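Local coordinates for protein catalase (Corynebacterium glutamicum, PDB 4B7H) that breaks hydrogen peroxide down to water and oxygen at a haem iron, as expected of a catalase, and carries bound NADPH, at residues V190-M194 with G195-T199; C238-D241 with A242-A245; L464-G467 with E468-R471; L472-N475 with I476-A479. All coordinates share one frame; numbering follows the deposited sequence.

Interaction 1 (V190-M194 with G195-T199); sequences VTYLM and GDRGT. With NDP (NADPH dihydro-nicotinamide-adenine-dinucleotide phosphate), chain H.
Thr191 and Tyr192, in the last turn of helix 187-194, both turn their carbonyls toward the amide of Gly195. Its N-H is shared between them, with two weak bonds: 3.4 Å from Gly195 N to Thr191 O, and a straighter one to Tyr192 O. Tyr192 O also accepts a hydrogen bond from a water that in turn accepts from Arg197 N, so the helix end is tied to the short 3-10 turn 196-198. The side chain of Tyr192 makes the main contact. With CG anti to the backbone N (chi1 -169°), the ring crosses the Arg197 chain, CZ near its CD, and brings CE2 to 3.5 Å from NDP C2A. Its OH takes an N-H from Arg197 NH1 at 3.1 Å, nearly straight (164°) and within the guanidinium plane, while ring and guanidinium stand perpendicular; the same OH is hydrogen-bonded to Asn143 O. Next, Leu193 O meets Gly198 CA in a CA-H...O contact of 3.1 Å, and Arg121 donates to the same carbonyl. The Met194 side chain touches Trp177, Trp180 and helix 466-479. The Arg197 guanidinium lies flat and near-parallel on the NADPH adenine, NDP C4A 3.3 Å above its plane and offset toward the rim; NH2 bonds weakly to NDP O2B. With Trp236 as cation-pi partner and Tyr192 at its edge, the guanidinium should have little freedom to rotate.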
loop_
_atom_site.group_PDB
_atom_site.type_symbol
_atom_site.label_atom_id
_atom_site.label_comp_id
_atom_site.label_asym_id
_atom_site.label_seq_id
_atom_site.Cartn_x
_atom_site.Cartn_y
_atom_site.Cartn_z
ATOM N N VAL A 190 -11.019 -2.454 35.104
ATOM C CA VAL A 190 -11.066 -3.908 35.210
ATOM C C VAL A 190 -12.226 -4.350 36.112
ATOM O O VAL A 190 -12.902 -5.343 35.820
ATOM C CB VAL A 190 -9.716 -4.508 35.650
ATOM C CG1 VAL A 190 -9.837 -6.005 35.844
ATOM C CG2 VAL A 190 -8.649 -4.205 34.603
ATOM N N THR A 191 -12.504 -3.587 37.167
ATOM C CA THR A 191 -13.644 -3.895 38.028
ATOM C C THR A 191 -14.961 -3.775 37.247
ATOM O O THR A 191 -15.848 -4.625 37.365
ATOM C CB THR A 191 -13.644 -2.988 39.267
ATOM O OG1 THR A 191 -12.415 -3.168 39.977
ATOM C CG2 THR A 191 -14.804 -3.325 40.191
ATOM N N TYR A 192 -15.070 -2.736 36.423
ATOM C CA TYR A 192 -16.242 -2.557 35.568
ATOM C C TYR A 192 -16.361 -3.698 34.547
ATOM O O TYR A 192 -17.442 -4.263 34.342
ATOM C CB TYR A 192 -16.129 -1.201 34.874
ATOM C CG TYR A 192 -17.341 -0.678 34.138
ATOM C CD1 TYR A 192 -17.628 -1.095 32.841
ATOM C CD2 TYR A 192 -18.157 0.296 34.711
ATOM C CE1 TYR A 192 -18.722 -0.588 32.149
ATOM C CE2 TYR A 192 -19.253 0.813 34.022
ATOM C CZ TYR A 192 -19.526 0.364 32.744
ATOM O OH TYR A 192 -20.607 0.889 32.067
ATOM N N LEU A 193 -15.237 -4.032 33.915
ATOM C CA LEU A 193 -15.174 -5.074 32.889
ATOM C C LEU A 193 -15.539 -6.460 33.431
ATOM O O LEU A 193 -16.188 -7.267 32.751
ATOM C CB LEU A 193 -13.765 -5.122 32.287
ATOM C CG LEU A 193 -13.445 -6.288 31.348
ATOM C CD1 LEU A 193 -14.253 -6.217 30.048
ATOM C CD2 LEU A 193 -11.946 -6.355 31.070
ATOM N N MET A 194 -15.093 -6.749 34.650
ATOM C CA MET A 194 -15.265 -8.083 35.210
ATOM C C MET A 194 -16.653 -8.279 35.824
ATOM O O MET A 194 -17.013 -9.390 36.215
ATOM C CB MET A 194 -14.165 -8.366 36.236
ATOM C CG MET A 194 -12.794 -8.544 35.600
ATOM S SD MET A 194 -12.687 -10.080 34.673
ATOM C CE MET A 194 -11.348 -9.692 33.545
ATOM N N GLY A 195 -17.435 -7.205 35.895
ATOM C CA GLY A 195 -18.794 -7.287 36.406
ATOM C C GLY A 195 -19.779 -7.645 35.306
ATOM O O GLY A 195 -19.379 -8.073 34.211
ATOM N N ASP A 196 -21.067 -7.474 35.585
ATOM C CA ASP A 196 -22.101 -7.857 34.634
ATOM C C ASP A 196 -21.926 -7.137 33.300
ATOM O O ASP A 196 -22.210 -7.703 32.243
ATOM C CB ASP A 196 -23.497 -7.537 35.175
ATOM C CG ASP A 196 -23.886 -8.376 36.379
ATOM O OD1 ASP A 196 -23.215 -9.380 36.693
ATOM O OD2 ASP A 196 -24.905 -8.036 37.001
ATOM N N ARG A 197 -21.466 -5.887 33.354
ATOM C CA ARG A 197 -21.392 -5.055 32.147
ATOM C C ARG A 197 -20.302 -5.462 31.160
ATOM O O ARG A 197 -20.255 -4.956 30.037
ATOM C CB ARG A 197 -21.271 -3.571 32.503
ATOM C CG ARG A 197 -22.485 -3.048 33.233
ATOM C CD ARG A 197 -22.440 -1.557 33.394
ATOM N NE ARG A 197 -23.622 -1.096 34.103
ATOM C CZ ARG A 197 -23.931 0.183 34.261
ATOM N NH1 ARG A 197 -23.144 1.125 33.754
ATOM N NH2 ARG A 197 -25.027 0.513 34.920
ATOM N N GLY A 198 -19.431 -6.378 31.568
ATOM C CA GLY A 198 -18.469 -6.950 30.643
ATOM C C GLY A 198 -19.130 -7.780 29.560
ATOM O O GLY A 198 -18.513 -8.038 28.526
ATOM N N THR A 199 -20.378 -8.194 29.792
ATOM C CA THR A 199 -21.100 -9.032 28.841
ATOM C C THR A 199 -22.534 -8.562 28.574
ATOM O O THR A 199 -23.486 -9.285 28.863
ATOM C CB THR A 199 -21.112 -10.522 29.286
ATOM O OG1 THR A 199 -21.615 -10.627 30.627
ATOM C CG2 THR A 199 -19.708 -11.114 29.249
HETATM P PA NDP H . -24.030 6.938 41.572
HETATM O O1A NDP H . -24.806 6.098 42.518
HETATM O O2A NDP H . -24.649 8.274 41.343
HETATM O O5B NDP H . -23.908 6.146 40.186
HETATM C C5B NDP H . -23.515 4.795 40.170
HETATM C C4B NDP H . -23.443 4.382 38.709
HETATM O O4B NDP H . -23.014 3.030 38.630
HETATM C C3B NDP H . -24.813 4.485 38.037
HETATM O O3B NDP H . -24.675 5.063 36.752
HETATM C C2B NDP H . -25.244 3.032 37.962
HETATM O O2B NDP H . -26.186 2.727 36.952
HETATM C C1B NDP H . -23.895 2.355 37.765
HETATM N N9A NDP H . -23.945 0.890 37.940
HETATM C C8A NDP H . -24.951 0.149 38.509
HETATM N N7A NDP H . -24.616 -1.160 38.446
HETATM C C5A NDP H . -23.409 -1.269 37.839
HETATM C C6A NDP H . -22.611 -2.366 37.522
HETATM N N6A NDP H . -23.134 -3.592 37.507
HETATM N N1A NDP H . -21.401 -2.157 36.901
HETATM C C2A NDP H . -20.988 -0.878 36.586
HETATM N N3A NDP H . -21.785 0.206 36.899
HETATM C C4A NDP H . -22.978 0.012 37.515
HETATM O O3 NDP H . -22.514 7.054 42.132
HETATM P PN NDP H . -21.317 7.872 41.418
HETATM O O1N NDP H . -21.796 8.529 40.168
HETATM O O2N NDP H . -20.666 8.666 42.487
HETATM O O5D NDP H . -20.281 6.712 41.004
HETATM C C5D NDP H . -20.028 5.636 41.889
HETATM C C4D NDP H . -19.313 4.530 41.141
HETATM O O4D NDP H . -20.160 4.055 40.114
HETATM C C3D NDP H . -18.051 5.043 40.464
HETATM O O3D NDP H . -16.913 4.884 41.299
HETATM C C2D NDP H . -17.987 4.211 39.194
HETATM O O2D NDP H . -17.222 3.062 39.427
HETATM C C1D NDP H . -19.421 3.762 38.934
HETATM N N1N NDP H . -20.014 4.458 37.772
HETATM C C2N NDP H . -19.888 5.814 37.684
HETATM C C3N NDP H . -20.419 6.540 36.629
HETATM C C7N NDP H . -20.209 8.019 36.617
HETATM O O7N NDP H . -20.148 8.674 35.383
HETATM N N7N NDP H . -20.061 8.680 37.760
HETATM C C4N NDP H . -21.181 5.880 35.499
HETATM C C5N NDP H . -21.262 4.394 35.694
HETATM C C6N NDP H . -20.685 3.762 36.797
HETATM P P2B NDP H . -27.768 2.698 37.282
HETATM O O1X NDP H . -27.986 1.738 38.433
HETATM O O2X NDP H . -28.200 4.102 37.646
HETATM O O3X NDP H . -28.472 2.225 36.023
HETATM O O HOH W 1 -19.968 -4.259 35.521
#

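Interaction 2 (C238-D241 with A242-A245); sequences CFTD and AEAA
Thr240 and Glu243 exchange hydrogen bonds in both directions. Thr240 OG1 accepts from Glu243 N at 3.1 Å, and Thr240 N donates to Glu243 OE1 at 2.9 Å, nearly straight at 166°. The carboxylate oxygen is met on its anti side, 21° out of the carboxylate plane. The exchange rests on two conformations: Thr240 OG1 sits between its own N and carbonyl carbon (chi1 61°), facing the helix amide, while the Glu243 chain runs extended beyond CG and returns its carboxylate to the N-cap residue. This is a capping box with Thr240 as N-cap, at the start of helix 241-250, whose first backbone bonds run from Ala244 N to Thr240 O and from Ala245 N to Asp241 O. One shell further out, a water donates to both Cys238 O and Glu243 OE1, giving OE1 a second donor at 2.8 Å. Phe239 packs against the same turn: its CB lies 3.8 Å from Ala244 CB, and CD1 is 3.7 Å from Glu243 CB, with the ring steeply inclined to the Glu243 carboxylate. Beyond these, Phe239 O bonds to Thr199 OG1, while the Asp241 carboxylate reaches Arg121 in a salt bridge and Asn478 of helix 466-479 in a hydrogen bond.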
loop_
_atom_site.group_PDB
_atom_site.type_symbol
_atom_site.label_atom_id
_atom_site.label_comp_id
_atom_site.label_asym_id
_atom_site.label_seq_id
_atom_site.Cartn_x
_atom_site.Cartn_y
_atom_site.Cartn_z
ATOM N N CYS A 238 -27.671 -7.905 30.626
ATOM C CA CYS A 238 -26.380 -8.589 30.549
ATOM C C CYS A 238 -26.496 -10.100 30.650
ATOM O O CYS A 238 -27.306 -10.614 31.428
ATOM C CB CYS A 238 -25.438 -8.091 31.658
ATOM S SG CYS A 238 -25.165 -6.311 31.683
ATOM N N PHE A 239 -25.663 -10.799 29.876
ATOM C CA PHE A 239 -25.457 -12.235 30.035
ATOM C C PHE A 239 -24.635 -12.468 31.288
ATOM O O PHE A 239 -23.912 -11.577 31.737
ATOM C CB PHE A 239 -24.650 -12.794 28.861
ATOM C CG PHE A 239 -25.415 -12.881 27.576
ATOM C CD1 PHE A 239 -26.642 -13.530 27.515
ATOM C CD2 PHE A 239 -24.887 -12.333 26.412
ATOM C CE1 PHE A 239 -27.343 -13.606 26.314
ATOM C CE2 PHE A 239 -25.579 -12.405 25.213
ATOM C CZ PHE A 239 -26.805 -13.045 25.163
ATOM N N THR A 240 -24.733 -13.665 31.853
ATOM C CA THR A 240 -23.719 -14.115 32.797
ATOM C C THR A 240 -22.479 -14.524 32.008
ATOM O O THR A 240 -22.516 -14.600 30.780
ATOM C CB THR A 240 -24.188 -15.337 33.590
ATOM O OG1 THR A 240 -24.440 -16.413 32.676
ATOM C CG2 THR A 240 -25.453 -15.022 34.380
ATOM N N ASP A 241 -21.384 -14.794 32.711
ATOM C CA ASP A 241 -20.150 -15.247 32.079
ATOM C C ASP A 241 -20.423 -16.505 31.254
ATOM O O ASP A 241 -20.021 -16.589 30.091
ATOM C CB ASP A 241 -19.101 -15.522 33.162
ATOM C CG ASP A 241 -17.680 -15.572 32.622
ATOM O OD1 ASP A 241 -17.322 -14.742 31.757
ATOM O OD2 ASP A 241 -16.910 -16.441 33.080
ATOM N N ALA A 242 -21.145 -17.462 31.833
ATOM C CA ALA A 242 -21.445 -18.719 31.148
ATOM C C ALA A 242 -22.343 -18.531 29.925
ATOM O O ALA A 242 -22.108 -19.132 28.870
ATOM C CB ALA A 242 -22.070 -19.718 32.120
ATOM N N GLU A 243 -23.378 -17.706 30.066
ATOM C CA GLU A 243 -24.294 -17.435 28.960
ATOM C C GLU A 243 -23.575 -16.804 27.782
ATOM O O GLU A 243 -23.790 -17.198 26.637
ATOM C CB GLU A 243 -25.426 -16.511 29.411
ATOM C CG GLU A 243 -26.467 -17.172 30.289
ATOM C CD GLU A 243 -27.513 -16.193 30.772
ATOM O OE1 GLU A 243 -27.169 -15.012 30.984
ATOM O OE2 GLU A 243 -28.679 -16.599 30.944
ATOM N N ALA A 244 -22.732 -15.812 28.063
ATOM C CA ALA A 244 -22.019 -15.087 27.012
ATOM C C ALA A 244 -21.103 -16.027 26.228
ATOM O O ALA A 244 -21.023 -15.947 24.996
ATOM C CB ALA A 244 -21.233 -13.913 27.602
ATOM N N ALA A 245 -20.431 -16.932 26.937
ATOM C CA ALA A 245 -19.539 -17.895 26.300
ATOM C C ALA A 245 -20.320 -18.893 25.443
ATOM O O ALA A 245 -19.868 -19.274 24.364
ATOM C CB ALA A 245 -18.694 -18.612 27.342
HETATM O O HOH W 2 -28.441 -12.998 32.361
#

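Interaction 3 (L464-G467 with E468-R471); sequences LDEG and EKER. With NDP (NADPH dihydro-nicotinamide-adenine-dinucleotide phosphate), chain H.
Glu468 and Asp465 form a capping box at the start of helix 466-479, with Asp465 as N-cap. Along Glu468, CB lies beside Asp465 O and OD1, and CG comes 3.4 Å from Asp465 OD1. The chain then runs extended to CD, where the two oxygens take different jobs. OE1 accepts from Asp465 N at 2.8 Å through its anti lone pair, with an N-H...O angle of 166°, and it also lies beside Leu464 CA. OE2 accepts from the adenine amino group, NDP N6A, at 3.0 Å, so one carboxylate joins the helix start to NADPH. The return bond, Glu468 N to Asp465 OD1, is 2.8 Å and meets the oxygen almost head-on. Asp465 CG lies between its backbone N and carbonyl carbon (chi1 65°), which turns the carboxylate to the amide of Glu468. Its OD2 is 3.6 Å from Glu468 OE1, a like-charge approach that the N-H bonds and the positive helix end would be expected to ease. Leu464 CD2 packs on the adenine, while Leu464 CB touches Lys469 CG. The bend in the Lys469 chain brings NZ to Glu466 OE2 in a salt bridge, 2.9 Å. Arg471 lays a guanidinium face over Gly467 O, and its NH2 forms a salt bridge with Asp196 OD2; a water in the guanidinium plane accepts from Arg471 NH2 at 2.9 Å and donates to Asp465 OD1.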
loop_
_atom_site.group_PDB
_atom_site.type_symbol
_atom_site.label_atom_id
_atom_site.label_comp_id
_atom_site.label_asym_id
_atom_site.label_seq_id
_atom_site.Cartn_x
_atom_site.Cartn_y
_atom_site.Cartn_z
ATOM N N LEU A 464 -22.790 -1.622 43.853
ATOM C CA LEU A 464 -23.204 -2.966 43.448
ATOM C C LEU A 464 -24.126 -3.624 44.470
ATOM O O LEU A 464 -23.937 -3.469 45.682
ATOM C CB LEU A 464 -21.986 -3.863 43.235
ATOM C CG LEU A 464 -20.993 -3.424 42.166
ATOM C CD1 LEU A 464 -19.913 -4.486 42.009
ATOM C CD2 LEU A 464 -21.685 -3.158 40.833
ATOM N N ASP A 465 -25.122 -4.363 43.985
ATOM C CA ASP A 465 -25.931 -5.175 44.889
ATOM C C ASP A 465 -25.199 -6.477 45.227
ATOM O O ASP A 465 -24.140 -6.763 44.666
ATOM C CB ASP A 465 -27.370 -5.397 44.366
ATOM C CG ASP A 465 -27.439 -6.211 43.076
ATOM O OD1 ASP A 465 -26.693 -7.195 42.932
ATOM O OD2 ASP A 465 -28.286 -5.889 42.211
ATOM N N GLU A 466 -25.745 -7.267 46.144
ATOM C CA GLU A 466 -25.039 -8.467 46.592
ATOM C C GLU A 466 -24.804 -9.491 45.478
ATOM O O GLU A 466 -23.755 -10.144 45.438
ATOM C CB GLU A 466 -25.752 -9.098 47.793
ATOM C CG GLU A 466 -25.609 -8.286 49.085
ATOM C CD GLU A 466 -24.159 -8.076 49.477
ATOM O OE1 GLU A 466 -23.386 -9.057 49.440
ATOM O OE2 GLU A 466 -23.785 -6.931 49.803
ATOM N N GLY A 467 -25.761 -9.612 44.563
ATOM C CA GLY A 467 -25.614 -10.503 43.421
ATOM C C GLY A 467 -24.513 -10.048 42.478
ATOM O O GLY A 467 -23.710 -10.863 42.004
ATOM N N GLU A 468 -24.466 -8.746 42.206
ATOM C CA GLU A 468 -23.410 -8.176 41.382
ATOM C C GLU A 468 -22.039 -8.380 42.015
ATOM O O GLU A 468 -21.072 -8.695 41.321
ATOM C CB GLU A 468 -23.676 -6.689 41.121
ATOM C CG GLU A 468 -24.880 -6.436 40.218
ATOM C CD GLU A 468 -25.250 -4.969 40.125
ATOM O OE1 GLU A 468 -25.242 -4.279 41.170
ATOM O OE2 GLU A 468 -25.553 -4.487 39.006
ATOM N N LYS A 469 -21.962 -8.221 43.334
ATOM C CA LYS A 469 -20.702 -8.390 44.048
ATOM C C LYS A 469 -20.203 -9.830 43.953
ATOM O O LYS A 469 -19.008 -10.072 43.734
ATOM C CB LYS A 469 -20.851 -7.955 45.506
ATOM C CG LYS A 469 -21.039 -6.462 45.656
ATOM C CD LYS A 469 -21.606 -6.106 47.011
ATOM C CE LYS A 469 -20.542 -6.119 48.078
ATOM N NZ LYS A 469 -21.119 -5.739 49.400
ATOM N N GLU A 470 -21.116 -10.784 44.102
ATOM C CA GLU A 470 -20.749 -12.193 44.030
ATOM C C GLU A 470 -20.389 -12.606 42.602
ATOM O O GLU A 470 -19.370 -13.265 42.383
ATOM C CB GLU A 470 -21.862 -13.082 44.592
ATOM C CG GLU A 470 -21.613 -14.585 44.451
ATOM C CD GLU A 470 -20.481 -15.111 45.326
ATOM O OE1 GLU A 470 -20.025 -14.394 46.251
ATOM O OE2 GLU A 470 -20.050 -16.265 45.096
ATOM N N ARG A 471 -21.214 -12.216 41.631
ATOM C CA ARG A 471 -20.899 -12.526 40.234
ATOM C C ARG A 471 -19.558 -11.927 39.805
ATOM O O ARG A 471 -18.804 -12.557 39.063
ATOM C CB ARG A 471 -22.022 -12.085 39.290
ATOM C CG ARG A 471 -23.297 -12.903 39.449
ATOM C CD ARG A 471 -24.304 -12.613 38.344
ATOM N NE ARG A 471 -24.777 -11.235 38.385
ATOM C CZ ARG A 471 -25.764 -10.799 39.162
ATOM N NH1 ARG A 471 -26.384 -11.635 39.991
ATOM N NH2 ARG A 471 -26.121 -9.523 39.118
HETATM P PA NDP H . -24.030 6.938 41.572
HETATM O O1A NDP H . -24.806 6.098 42.518
HETATM O O2A NDP H . -24.649 8.274 41.343
HETATM O O5B NDP H . -23.908 6.146 40.186
HETATM C C5B NDP H . -23.515 4.795 40.170
HETATM C C4B NDP H . -23.443 4.382 38.709
HETATM O O4B NDP H . -23.014 3.030 38.630
HETATM C C3B NDP H . -24.813 4.485 38.037
HETATM O O3B NDP H . -24.675 5.063 36.752
HETATM C C2B NDP H . -25.244 3.032 37.962
HETATM O O2B NDP H . -26.186 2.727 36.952
HETATM C C1B NDP H . -23.895 2.355 37.765
HETATM N N9A NDP H . -23.945 0.890 37.940
HETATM C C8A NDP H . -24.951 0.149 38.509
HETATM N N7A NDP H . -24.616 -1.160 38.446
HETATM C C5A NDP H . -23.409 -1.269 37.839
HETATM C C6A NDP H . -22.611 -2.366 37.522
HETATM N N6A NDP H . -23.134 -3.592 37.507
HETATM N N1A NDP H . -21.401 -2.157 36.901
HETATM C C2A NDP H . -20.988 -0.878 36.586
HETATM N N3A NDP H . -21.785 0.206 36.899
HETATM C C4A NDP H . -22.978 0.012 37.515
HETATM O O3 NDP H . -22.514 7.054 42.132
HETATM P PN NDP H . -21.317 7.872 41.418
HETATM O O1N NDP H . -21.796 8.529 40.168
HETATM O O2N NDP H . -20.666 8.666 42.487
HETATM O O5D NDP H . -20.281 6.712 41.004
HETATM C C5D NDP H . -20.028 5.636 41.889
HETATM C C4D NDP H . -19.313 4.530 41.141
HETATM O O4D NDP H . -20.160 4.055 40.114
HETATM C C3D NDP H . -18.051 5.043 40.464
HETATM O O3D NDP H . -16.913 4.884 41.299
HETATM C C2D NDP H . -17.987 4.211 39.194
HETATM O O2D NDP H . -17.222 3.062 39.427
HETATM C C1D NDP H . -19.421 3.762 38.934
HETATM N N1N NDP H . -20.014 4.458 37.772
HETATM C C2N NDP H . -19.888 5.814 37.684
HETATM C C3N NDP H . -20.419 6.540 36.629
HETATM C C7N NDP H . -20.209 8.019 36.617
HETATM O O7N NDP H . -20.148 8.674 35.383
HETATM N N7N NDP H . -20.061 8.680 37.760
HETATM C C4N NDP H . -21.181 5.880 35.499
HETATM C C5N NDP H . -21.262 4.394 35.694
HETATM C C6N NDP H . -20.685 3.762 36.797
HETATM P P2B NDP H . -27.768 2.698 37.282
HETATM O O1X NDP H . -27.986 1.738 38.433
HETATM O O2X NDP H . -28.200 4.102 37.646
HETATM O O3X NDP H . -28.472 2.225 36.023
HETATM O O HOH W 3 -27.906 -8.964 41.342
#

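Interaction 4 (L472-N475 with I476-A479); sequences LADN and ISNA
Leu472 and Ile476, one turn apart, meet through their tips. Leu472 has CG anti to its backbone N (chi1 174°), and its CD1 lies 3.8 Å from Ile476 CD1, the two side chains passing at a slant. Ile476 puts CG1 beside its own N and opposite its carbonyl carbon (chi1 -68°), with chi2 extended; this lays CG1 back along the helix to within 3.2 Å of Leu472 O, and CD1 follows. The Leu472 carbonyl itself accepts from Ile476 N. Both side chains touch Met194 of helix 187-194, and Ile476 also reaches Val506 of helix 500-514. Ser477 differs: OG is folded between its N and carbonyl carbon (chi1 55°), which brings it 3.0 Å from Ala473 O and equally close to Asp474 O. Ser477 N bonds to Ala473 O as well. Lys513 also bonds to Ser477 OG, as well as to Asn478 OD1, and forms a salt bridge with Asp474 OD1, so one ammonium ties three side chains of this helix. Asp474 is linked to Asn478 by a water that donates to Asp474 OD2 at 2.8 Å and accepts from Asn478 ND2 at 3.2 Å. On the side of helix 187-194, Asn475 ND2 is hydrogen-bonded to Met194 O. Successive i to i+4 backbone bonds mark a regular alpha-helix, here packed between helices 187-194 and 500-514 in the helical C-terminal region of the catalase.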
loop_
_atom_site.group_PDB
_atom_site.type_symbol
_atom_site.label_atom_id
_atom_site.label_comp_id
_atom_site.label_asym_id
_atom_site.label_seq_id
_atom_site.Cartn_x
_atom_site.Cartn_y
_atom_site.Cartn_z
ATOM N N LEU A 472 -19.257 -10.723 40.290
ATOM C CA LEU A 472 -17.968 -10.084 40.021
ATOM C C LEU A 472 -16.811 -10.986 40.450
ATOM O O LEU A 472 -15.888 -11.235 39.671
ATOM C CB LEU A 472 -17.883 -8.733 40.736
ATOM C CG LEU A 472 -16.546 -7.991 40.677
ATOM C CD1 LEU A 472 -16.155 -7.633 39.233
ATOM C CD2 LEU A 472 -16.620 -6.741 41.534
ATOM N N ALA A 473 -16.858 -11.484 41.683
ATOM C CA ALA A 473 -15.800 -12.363 42.179
ATOM C C ALA A 473 -15.717 -13.646 41.357
ATOM O O ALA A 473 -14.622 -14.149 41.073
ATOM C CB ALA A 473 -16.022 -12.686 43.656
ATOM N N ASP A 474 -16.876 -14.176 40.976
ATOM C CA ASP A 474 -16.926 -15.403 40.191
ATOM C C ASP A 474 -16.331 -15.168 38.807
ATOM O O ASP A 474 -15.566 -15.995 38.306
ATOM C CB ASP A 474 -18.366 -15.897 40.060
ATOM C CG ASP A 474 -18.444 -17.363 39.690
ATOM O OD1 ASP A 474 -17.689 -18.173 40.280
ATOM O OD2 ASP A 474 -19.262 -17.709 38.809
ATOM N N ASN A 475 -16.677 -14.038 38.194
ATOM C CA ASN A 475 -16.158 -13.707 36.867
ATOM C C ASN A 475 -14.649 -13.523 36.887
ATOM O O ASN A 475 -13.941 -14.012 36.003
ATOM C CB ASN A 475 -16.807 -12.432 36.335
ATOM C CG ASN A 475 -18.296 -12.584 36.090
ATOM O OD1 ASN A 475 -18.818 -13.696 35.966
ATOM N ND2 ASN A 475 -18.989 -11.456 36.018
ATOM N N ILE A 476 -14.156 -12.800 37.889
ATOM C CA ILE A 476 -12.723 -12.572 38.015
ATOM C C ILE A 476 -11.983 -13.902 38.142
ATOM O O ILE A 476 -11.000 -14.146 37.440
ATOM C CB ILE A 476 -12.398 -11.695 39.238
ATOM C CG1 ILE A 476 -12.913 -10.261 39.040
ATOM C CG2 ILE A 476 -10.905 -11.718 39.518
ATOM C CD1 ILE A 476 -13.028 -9.459 40.343
ATOM N N SER A 477 -12.466 -14.774 39.026
ATOM C CA SER A 477 -11.785 -16.046 39.263
ATOM C C SER A 477 -11.812 -16.948 38.019
ATOM O O SER A 477 -10.868 -17.707 37.798
ATOM C CB SER A 477 -12.316 -16.757 40.520
ATOM O OG SER A 477 -13.718 -16.954 40.474
ATOM N N ASN A 478 -12.867 -16.849 37.204
ATOM C CA ASN A 478 -12.889 -17.531 35.908
ATOM C C ASN A 478 -11.820 -16.985 34.972
ATOM O O ASN A 478 -11.099 -17.748 34.327
ATOM C CB ASN A 478 -14.260 -17.401 35.237
ATOM C CG ASN A 478 -15.304 -18.322 35.840
ATOM O OD1 ASN A 478 -14.978 -19.267 36.552
ATOM N ND2 ASN A 478 -16.572 -18.052 35.544
ATOM N N ALA A 479 -11.713 -15.660 34.910
ATOM C CA ALA A 479 -10.753 -15.007 34.025
ATOM C C ALA A 479 -9.303 -15.243 34.461
ATOM O O ALA A 479 -8.381 -15.088 33.666
ATOM C CB ALA A 479 -11.047 -13.519 33.942
HETATM O O HOH W 4 -18.478 -19.914 37.292
#

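How the interactions relate
The four contacts come in series along the chain, with centres 10 to 15 Å apart on the same side of the chain's centre. Interactions 1 and 2 belong to the main catalase region, 3 and 4 to the helical C-terminal region, where they occupy successive turns of helix 466-479 and its lead-in. That helix joins the two regions, since interaction 1, at the end of helix 187-194, touches both interaction 3 and interaction 4. Interaction 4 also reaches the start of helix 241-250 in interaction 2, while interactions 2 and 3 do not touch. Interactions 1 and 3 both contact NADPH, so its adenine end is held by both regions.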